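Local coordinates for multicopper oxidase (PDB 4E9X), which probably couples one-electron oxidation of substrates at a mononuclear copper to the reduction of dioxygen to water at a trinuclear copper cluster, at residues Val39-Asp44 and Asp125-Leu130; Gly63-Gly68 and Ala95-Thr100; Gly199-His204 and Phe251-Asp256. All blocks are in the same frame, centred on the assembly; numbering follows the deposited sequence.

Interactions 1 and 2 both belong to the first cupredoxin-like region of the chain and touch each other: D43 O and G42 N probably hydrogen-bond to A95, and I98 packs on E41 and P126. Interaction 2 is nested within the loop that interaction 1 closes. Interaction 3 lies in the second region, its nearest atoms about 17 Å from interaction 1 and about 13 Å from interaction 2. Chemistry follows place. At the surface, 39-44 and 125-130 join by main-chain bonds, a carboxylate and water; the partly buried loops 63-68 and 95-100 meet by CH-pi contact, water bridges and a shared partner subunit; the buried strands of 199-204 and 251-256 present copper ligands.

Interaction 1: Val39-Asp44 and Asp125-Leu130; sequences VQEGDD and DPKQPL
E41 meets the D125-L130 segment twice, first through its backbone and then through its carboxylate. The close-fitting part begins as a parallel strand pairing of 36-40 with 119-125: D125 N donates to V39 O over 2.8 Å at 171°, and E41 N donates to D125 O over 2.9 Å. These bonds bracket Q40, whose CA lies 4.7 Å from CA of D125. Fully extended, with CG opposite the backbone N (chi1 -179°), E41 carries OE1 to the next peptide, where K127 N binds it at 2.7 Å, nearly along the C-O axis. The K127 chain crosses the glutamate at about a right angle and brings CE to 3.1 Å from E41 O.

The outer side is looser. K127 NZ stops 5.3 Å from E41 OE2, too far for a salt bridge. One water donates to E41 OE1 and accepts from Q128 N; another accepts from Q40 NE2 but donates only weakly to P126 O. The carboxylate of D125 turns to Y305 and H38.

With OE1 receiving both an N-H and a water proton, E41 is probably ionised, and the chain leaving strand 119-125 is tied down by polar bonds.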
loop_
_atom_site.group_PDB
_atom_site.type_symbol
_atom_site.label_atom_id
_atom_site.label_comp_id
_atom_site.label_asym_id
_atom_site.label_seq_id
_atom_site.Cartn_x
_atom_site.Cartn_y
_atom_site.Cartn_z
ATOM N N VAL A 39 15.573 23.077 10.637
ATOM C CA VAL A 39 16.813 23.172 11.409
ATOM C C VAL A 39 17.918 22.440 10.681
ATOM O O VAL A 39 17.662 21.818 9.631
ATOM C CB VAL A 39 16.607 22.630 12.831
ATOM C CG1 VAL A 39 15.477 23.366 13.564
ATOM C CG2 VAL A 39 16.335 21.124 12.914
ATOM N N GLN A 40 19.133 22.533 11.228
ATOM C CA GLN A 40 20.292 21.834 10.667
ATOM C C GLN A 40 20.655 20.608 11.483
ATOM O O GLN A 40 20.487 20.606 12.725
ATOM C CB GLN A 40 21.490 22.806 10.682
ATOM C CG GLN A 40 22.677 22.365 9.868
ATOM C CD GLN A 40 23.637 23.542 9.681
ATOM O OE1 GLN A 40 23.728 24.501 10.452
ATOM N NE2 GLN A 40 24.394 23.472 8.594
ATOM N N GLU A 41 21.173 19.595 10.780
ATOM C CA GLU A 41 21.683 18.414 11.469
ATOM C C GLU A 41 22.621 18.835 12.588
ATOM O O GLU A 41 23.521 19.685 12.451
ATOM C CB GLU A 41 22.492 17.600 10.477
ATOM C CG GLU A 41 23.072 16.318 11.020
ATOM C CD GLU A 41 23.898 15.542 9.994
ATOM O OE1 GLU A 41 24.047 15.957 8.828
ATOM O OE2 GLU A 41 24.366 14.440 10.366
ATOM N N GLY A 42 22.380 18.269 13.783
ATOM C CA GLY A 42 23.157 18.538 14.990
ATOM C C GLY A 42 22.588 19.663 15.834
ATOM O O GLY A 42 23.093 19.878 16.941
ATOM N N ASP A 43 21.598 20.427 15.390
ATOM C CA ASP A 43 21.084 21.487 16.240
ATOM C C ASP A 43 20.439 20.878 17.471
ATOM O O ASP A 43 19.903 19.751 17.484
ATOM C CB ASP A 43 20.071 22.357 15.509
ATOM C CG ASP A 43 20.671 23.292 14.466
ATOM O OD1 ASP A 43 21.889 23.547 14.426
ATOM O OD2 ASP A 43 19.862 23.808 13.669
ATOM N N ASP A 44 20.508 21.674 18.562
ATOM C CA ASP A 44 19.777 21.355 19.765
ATOM C C ASP A 44 18.453 22.098 19.719
ATOM O O ASP A 44 18.450 23.323 19.738
ATOM C CB ASP A 44 20.620 21.812 20.955
ATOM C CG ASP A 44 21.919 21.009 20.974
ATOM O OD1 ASP A 44 21.872 19.756 20.897
ATOM O OD2 ASP A 44 22.990 21.645 21.052
ATOM N N ASP A 125 18.140 19.718 7.769
ATOM C CA ASP A 125 19.087 19.746 6.648
ATOM C C ASP A 125 20.323 18.915 6.928
ATOM O O ASP A 125 21.006 19.192 7.937
ATOM C CB ASP A 125 19.546 21.157 6.319
ATOM C CG ASP A 125 18.549 22.026 5.587
ATOM O OD1 ASP A 125 17.423 21.553 5.311
ATOM O OD2 ASP A 125 18.891 23.200 5.295
ATOM N N PRO A 126 20.710 17.984 6.080
ATOM C CA PRO A 126 21.966 17.288 6.308
ATOM C C PRO A 126 23.152 18.256 6.170
ATOM O O PRO A 126 23.173 19.142 5.311
ATOM C CB PRO A 126 22.069 16.276 5.172
ATOM C CG PRO A 126 20.833 16.418 4.344
ATOM C CD PRO A 126 19.984 17.529 4.857
ATOM N N LYS A 127 24.180 17.996 7.009
ATOM C CA LYS A 127 25.429 18.730 6.739
ATOM C C LYS A 127 26.006 18.309 5.397
ATOM O O LYS A 127 26.673 19.157 4.743
ATOM C CB LYS A 127 26.335 18.417 7.909
ATOM C CG LYS A 127 25.938 19.037 9.233
ATOM C CD LYS A 127 26.758 18.423 10.388
ATOM C CE LYS A 127 26.514 19.098 11.710
ATOM N NZ LYS A 127 26.956 18.344 12.929
ATOM N N GLN A 128 25.776 17.073 4.940
ATOM C CA GLN A 128 26.191 16.696 3.595
ATOM C C GLN A 128 25.095 16.079 2.723
ATOM O O GLN A 128 24.745 14.895 2.625
ATOM C CB GLN A 128 27.380 15.722 3.678
ATOM C CG GLN A 128 28.561 16.408 4.344
ATOM C CD GLN A 128 29.291 17.443 3.508
ATOM O OE1 GLN A 128 28.994 17.714 2.333
ATOM N NE2 GLN A 128 30.291 18.073 4.129
ATOM N N PRO A 129 24.490 17.027 2.003
ATOM C CA PRO A 129 23.347 16.681 1.138
ATOM C C PRO A 129 23.792 15.919 -0.089
ATOM O O PRO A 129 24.968 15.994 -0.414
ATOM C CB PRO A 129 22.768 18.020 0.728
ATOM C CG PRO A 129 23.816 19.062 1.061
ATOM C CD PRO A 129 24.830 18.457 2.002
ATOM N N LEU A 130 22.848 15.194 -0.730
ATOM C CA LEU A 130 23.179 14.535 -1.991
ATOM C C LEU A 130 23.622 15.585 -2.975
ATOM O O LEU A 130 23.069 16.670 -2.914
ATOM C CB LEU A 130 21.994 13.795 -2.612
ATOM C CG LEU A 130 21.423 12.668 -1.723
ATOM C CD1 LEU A 130 20.319 11.897 -2.401
ATOM C CD2 LEU A 130 22.552 11.701 -1.378
HETATM O O HOH W 1 23.615 22.525 6.082
HETATM O O HOH W 2 25.193 15.002 6.614
#

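Interaction 2: Gly63-Gly68 and Ala95-Thr100; sequences GVHQKG and ADRIGT
R97 lays its CB over the ring of H65, joining two loops of the first cupredoxin-like domain: one, 63-68, follows the copper-ligand strand 60-62, and the other, 95-100, is the connection from strand 88-94 to strand 101-104. The van der Waals and CH-pi evidence is direct. CB of R97 stands 4.2 Å from the centroid of the H65 ring, only 5° off its normal. CG of R97 presses to 3.1 Å from G63 O, and this same oxygen lies over one face of the guanidinium. H65 NE2 instead sits at the guanidinium edge, 4.0 Å from R97 CD, with the ring and guanidinium planes 86° apart.

Charged and hydrogen-bonded contacts run outward from this pair. R97 NH1 donates to I98 O at 2.8 Å, in the guanidinium plane, which limits rotation of the group. D209 of the second subunit binds both R97 NE, as a salt bridge, and H65 NE2, making the pair part of the trimer interface.

Water bridges the rest of the gap. D96, with CG wedged between its backbone N and carbonyl carbon (chi1 49°), turns its carboxylate toward the 63-68 loop. One water accepts from H65 N at 3.0 Å and also lies beside D96 OD1; a second, likewise beside D96 OD1, accepts from K67 N at 3.1 Å. A third accepts from K67 NZ, donates weakly to D96 OD2 and occupies the plane of the H65 ring at its edge, 2.9 Å from ND1.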
loop_
_atom_site.group_PDB
_atom_site.type_symbol
_atom_site.label_atom_id
_atom_site.label_comp_id
_atom_site.label_asym_id
_atom_site.label_seq_id
_atom_site.Cartn_x
_atom_site.Cartn_y
_atom_site.Cartn_z
ATOM N N GLY A 63 10.528 10.379 13.576
ATOM C CA GLY A 63 11.806 10.222 12.915
ATOM C C GLY A 63 12.977 10.714 13.761
ATOM O O GLY A 63 14.128 10.331 13.468
ATOM N N VAL A 64 12.659 11.484 14.814
ATOM C CA VAL A 64 13.718 11.937 15.722
ATOM C C VAL A 64 14.081 10.805 16.629
ATOM O O VAL A 64 13.220 10.185 17.282
ATOM C CB VAL A 64 13.196 13.150 16.553
ATOM C CG1 VAL A 64 14.156 13.557 17.655
ATOM C CG2 VAL A 64 12.944 14.334 15.596
ATOM N N HIS A 65 15.359 10.421 16.684
ATOM C CA HIS A 65 15.652 9.232 17.479
ATOM C C HIS A 65 15.496 9.423 18.970
ATOM O O HIS A 65 15.321 8.428 19.684
ATOM C CB HIS A 65 17.139 8.879 17.233
ATOM C CG HIS A 65 17.419 8.354 15.867
ATOM N ND1 HIS A 65 18.713 8.232 15.348
ATOM C CD2 HIS A 65 16.568 7.854 14.955
ATOM C CE1 HIS A 65 18.628 7.702 14.159
ATOM N NE2 HIS A 65 17.351 7.460 13.878
ATOM N N GLN A 66 15.618 10.665 19.442
ATOM C CA GLN A 66 15.616 10.948 20.880
ATOM C C GLN A 66 16.742 10.194 21.576
ATOM O O GLN A 66 16.539 9.532 22.563
ATOM C CB GLN A 66 14.269 10.587 21.545
ATOM C CG GLN A 66 13.107 11.320 20.873
ATOM C CD GLN A 66 13.035 12.815 21.215
ATOM O OE1 GLN A 66 13.799 13.351 22.005
ATOM N NE2 GLN A 66 12.087 13.469 20.546
ATOM N N LYS A 67 17.940 10.320 21.027
ATOM C CA LYS A 67 19.131 9.660 21.529
ATOM C C LYS A 67 19.446 10.214 22.916
ATOM O O LYS A 67 19.896 11.366 23.038
ATOM C CB LYS A 67 20.302 9.867 20.567
ATOM C CG LYS A 67 21.571 9.102 20.791
ATOM C CD LYS A 67 21.373 7.607 21.018
ATOM C CE LYS A 67 22.345 6.727 20.252
ATOM N NZ LYS A 67 21.882 6.526 18.831
ATOM N N GLY A 68 19.189 9.410 23.936
ATOM C CA GLY A 68 19.407 9.758 25.323
ATOM C C GLY A 68 18.365 10.757 25.808
ATOM O O GLY A 68 18.528 11.353 26.871
ATOM N N ALA A 95 18.831 17.269 16.896
ATOM C CA ALA A 95 18.422 16.888 15.566
ATOM C C ALA A 95 19.531 16.109 14.858
ATOM O O ALA A 95 20.067 16.603 13.859
ATOM C CB ALA A 95 18.090 18.176 14.795
ATOM N N ASP A 96 19.849 14.917 15.349
ATOM C CA ASP A 96 20.953 14.167 14.773
ATOM C C ASP A 96 20.450 13.293 13.644
ATOM O O ASP A 96 21.273 12.738 12.924
ATOM C CB ASP A 96 21.724 13.343 15.787
ATOM C CG ASP A 96 20.929 12.493 16.711
ATOM O OD1 ASP A 96 19.735 12.237 16.499
ATOM O OD2 ASP A 96 21.540 12.056 17.727
ATOM N N ARG A 97 19.176 13.137 13.447
ATOM C CA ARG A 97 18.593 12.366 12.330
ATOM C C ARG A 97 18.210 13.322 11.208
ATOM O O ARG A 97 17.423 14.226 11.439
ATOM C CB ARG A 97 17.372 11.551 12.827
ATOM C CG ARG A 97 16.514 10.998 11.610
ATOM C CD ARG A 97 17.259 9.965 10.821
ATOM N NE ARG A 97 16.300 8.960 10.357
ATOM C CZ ARG A 97 15.390 9.134 9.412
ATOM N NH1 ARG A 97 15.260 10.267 8.742
ATOM N NH2 ARG A 97 14.607 8.105 9.129
ATOM N N ILE A 98 18.774 13.135 10.027
ATOM C CA ILE A 98 18.537 14.084 8.947
ATOM C C ILE A 98 17.239 13.774 8.218
ATOM O O ILE A 98 16.667 12.689 8.242
ATOM C CB ILE A 98 19.737 14.012 7.975
ATOM C CG1 ILE A 98 19.860 12.644 7.273
ATOM C CG2 ILE A 98 21.030 14.373 8.675
ATOM C CD1 ILE A 98 21.031 12.463 6.324
ATOM N N GLY A 99 16.827 14.792 7.451
ATOM C CA GLY A 99 15.860 14.598 6.359
ATOM C C GLY A 99 14.477 15.119 6.654
ATOM O O GLY A 99 14.226 15.919 7.574
ATOM N N THR A 100 13.525 14.588 5.874
ATOM C CA THR A 100 12.143 14.935 6.009
ATOM C C THR A 100 11.517 14.178 7.187
ATOM O O THR A 100 11.191 12.981 7.069
ATOM C CB THR A 100 11.377 14.547 4.736
ATOM O OG1 THR A 100 12.049 15.135 3.613
ATOM C CG2 THR A 100 9.940 15.051 4.785
HETATM O O HOH W 3 17.184 12.707 15.916
HETATM O O HOH W 4 21.039 8.965 16.962
HETATM O O HOH W 5 17.976 12.440 18.772
#

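Interaction 3: Gly199-His204 and Phe251-Asp256; sequences GIHAMH and FHDHVD. With CU (copper (II) ion), chain G; CU (copper (II) ion), chain F; CU (copper (II) ion), chain S.
H204 and H252 face each other in a hydrogen-bonded antiparallel pair, H204 N donating to H252 O and H252 N to H204 O. One step along, M203 and D253 form a non-hydrogen-bonded pair, and beyond it H254 N donates to A202 O. Strands 201-205 and 248-253 are thereby joined up to the point where the second one ends.

D253 shows how that end is held. Its CB lies 3.9 Å from SD of M203, whose chain crosses it at about a right angle. CG stands opposite the backbone N (chi1 -177°), a torsion that carries the carboxylate along the neighbouring strand to A202 and H201. OD1 accepts from A202 N at 2.9 Å and from V255 N at 3.0 Å, the two donors arriving from opposite faces of the carboxylate; the second bond closes an Asx turn. OD2 takes ND1 of H201 at 2.7 Å, met 46° out of the carboxylate plane, and also bonds H258. This buried carboxylate is therefore gripped at both oxygens.

On the face away from M203 and D253, H204 and H252 gather, joined by H254 from the loop beyond. The rings meet as offset edge-to-face pairs, the edge of H204 toward H252 (planes 86° apart) and the edge of H254 toward H204. The H252 ring is steadied by ND1 donating to D253 O, and H204 ND1 by a bond to D227 O. In H204 and H252 this leaves NE2 to copper, and H254 also binds through NE2: 1.8 Å from H204 NE2, 2.0 Å from H252 NE2 and 2.1 Å from H254 NE2, each to a different ion. H206 and, from the third subunit, H60, H62, H104 and H106 supply further ligands, giving the His-rich trinuclear copper cluster of multicopper oxidases, here built across a subunit interface.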
loop_
_atom_site.group_PDB
_atom_site.type_symbol
_atom_site.label_atom_id
_atom_site.label_comp_id
_atom_site.label_asym_id
_atom_site.label_seq_id
_atom_site.Cartn_x
_atom_site.Cartn_y
_atom_site.Cartn_z
ATOM N N GLY A 199 -4.979 7.596 5.482
ATOM C CA GLY A 199 -5.219 7.010 4.150
ATOM C C GLY A 199 -3.944 6.640 3.416
ATOM O O GLY A 199 -2.803 6.953 3.853
ATOM N N ILE A 200 -4.140 5.953 2.297
ATOM C CA ILE A 200 -3.046 5.693 1.347
ATOM C C ILE A 200 -3.265 6.555 0.110
ATOM O O ILE A 200 -4.387 6.716 -0.284
ATOM C CB ILE A 200 -3.025 4.174 1.144
ATOM C CG1 ILE A 200 -2.791 3.431 2.474
ATOM C CG2 ILE A 200 -2.004 3.764 0.152
ATOM C CD1 ILE A 200 -2.546 1.945 2.279
ATOM N N HIS A 201 -2.184 7.098 -0.441
ATOM C CA HIS A 201 -2.299 8.105 -1.501
ATOM C C HIS A 201 -1.292 7.738 -2.599
ATOM O O HIS A 201 -0.084 7.583 -2.333
ATOM C CB HIS A 201 -1.946 9.488 -0.932
ATOM C CG HIS A 201 -2.884 9.895 0.162
ATOM N ND1 HIS A 201 -4.079 10.512 -0.087
ATOM C CD2 HIS A 201 -2.812 9.715 1.509
ATOM C CE1 HIS A 201 -4.720 10.708 1.089
ATOM N NE2 HIS A 201 -3.950 10.240 2.058
ATOM N N ALA A 202 -1.773 7.580 -3.823
ATOM C CA ALA A 202 -0.907 7.154 -4.928
ATOM C C ALA A 202 -0.598 8.399 -5.756
ATOM O O ALA A 202 -1.347 8.810 -6.610
ATOM C CB ALA A 202 -1.610 6.068 -5.729
ATOM N N MET A 203 0.480 9.096 -5.449
ATOM C CA MET A 203 0.703 10.448 -6.005
ATOM C C MET A 203 1.333 10.335 -7.396
ATOM O O MET A 203 2.441 9.800 -7.556
ATOM C CB MET A 203 1.630 11.211 -5.053
ATOM C CG MET A 203 1.021 11.350 -3.646
ATOM S SD MET A 203 -0.641 12.070 -3.581
ATOM C CE MET A 203 -0.416 13.722 -4.262
ATOM N N HIS A 204 0.614 10.841 -8.377
ATOM C CA HIS A 204 1.012 10.728 -9.796
ATOM C C HIS A 204 1.245 12.110 -10.421
ATOM O O HIS A 204 0.321 12.953 -10.394
ATOM C CB HIS A 204 -0.092 10.023 -10.546
ATOM C CG HIS A 204 0.050 10.010 -12.028
ATOM N ND1 HIS A 204 1.236 9.646 -12.696
ATOM C CD2 HIS A 204 -0.827 10.324 -13.004
ATOM C CE1 HIS A 204 1.016 9.765 -14.039
ATOM N NE2 HIS A 204 -0.233 10.175 -14.225
ATOM N N PHE A 251 -1.333 16.900 -11.083
ATOM C CA PHE A 251 -0.437 16.142 -10.185
ATOM C C PHE A 251 -1.389 15.778 -9.048
ATOM O O PHE A 251 -1.931 16.667 -8.393
ATOM C CB PHE A 251 0.696 17.071 -9.792
ATOM C CG PHE A 251 1.853 16.516 -8.905
ATOM C CD1 PHE A 251 2.855 17.368 -8.491
ATOM C CD2 PHE A 251 1.950 15.170 -8.517
ATOM C CE1 PHE A 251 3.944 16.967 -7.723
ATOM C CE2 PHE A 251 3.016 14.800 -7.724
ATOM C CZ PHE A 251 3.987 15.645 -7.312
ATOM N N HIS A 252 -1.632 14.477 -8.841
ATOM C CA HIS A 252 -2.786 14.157 -7.978
ATOM C C HIS A 252 -2.677 12.757 -7.410
ATOM O O HIS A 252 -1.954 11.905 -7.908
ATOM C CB HIS A 252 -4.108 14.271 -8.758
ATOM C CG HIS A 252 -4.179 13.311 -9.907
ATOM N ND1 HIS A 252 -4.741 12.023 -9.819
ATOM C CD2 HIS A 252 -3.756 13.407 -11.176
ATOM C CE1 HIS A 252 -4.611 11.466 -11.035
ATOM N NE2 HIS A 252 -4.035 12.264 -11.892
ATOM N N ASP A 253 -3.467 12.520 -6.368
ATOM C CA ASP A 253 -3.670 11.163 -5.833
ATOM C C ASP A 253 -4.457 10.385 -6.876
ATOM O O ASP A 253 -5.522 10.825 -7.343
ATOM C CB ASP A 253 -4.388 11.296 -4.496
ATOM C CG ASP A 253 -4.626 10.021 -3.751
ATOM O OD1 ASP A 253 -4.345 8.918 -4.260
ATOM O OD2 ASP A 253 -5.127 10.140 -2.594
ATOM N N HIS A 254 -3.934 9.225 -7.243
ATOM C CA HIS A 254 -4.571 8.382 -8.276
ATOM C C HIS A 254 -5.571 7.414 -7.699
ATOM O O HIS A 254 -6.209 6.629 -8.452
ATOM C CB HIS A 254 -3.452 7.678 -9.038
ATOM C CG HIS A 254 -3.799 7.335 -10.469
ATOM N ND1 HIS A 254 -4.783 6.435 -10.892
ATOM C CD2 HIS A 254 -3.249 7.768 -11.623
ATOM C CE1 HIS A 254 -4.788 6.375 -12.206
ATOM N NE2 HIS A 254 -3.866 7.182 -12.725
ATOM N N VAL A 255 -5.744 7.332 -6.379
ATOM C CA VAL A 255 -6.763 6.441 -5.801
ATOM C C VAL A 255 -8.117 6.999 -6.178
ATOM O O VAL A 255 -8.446 8.140 -5.790
ATOM C CB VAL A 255 -6.604 6.306 -4.278
ATOM C CG1 VAL A 255 -7.759 5.522 -3.684
ATOM C CG2 VAL A 255 -5.211 5.685 -3.957
ATOM N N ASP A 256 -8.897 6.248 -6.939
ATOM C CA ASP A 256 -10.111 6.796 -7.592
ATOM C C ASP A 256 -11.080 7.450 -6.634
ATOM O O ASP A 256 -11.582 8.532 -6.968
ATOM C CB ASP A 256 -10.809 5.656 -8.344
ATOM C CG ASP A 256 -9.870 4.907 -9.276
ATOM O OD1 ASP A 256 -8.627 4.776 -9.135
ATOM O OD2 ASP A 256 -10.429 4.396 -10.258
HETATM CU CU CU G . -1.144 10.363 -15.788
HETATM CU CU CU F . -4.233 12.051 -13.848
HETATM CU CU CU S . -3.417 7.368 -14.741
#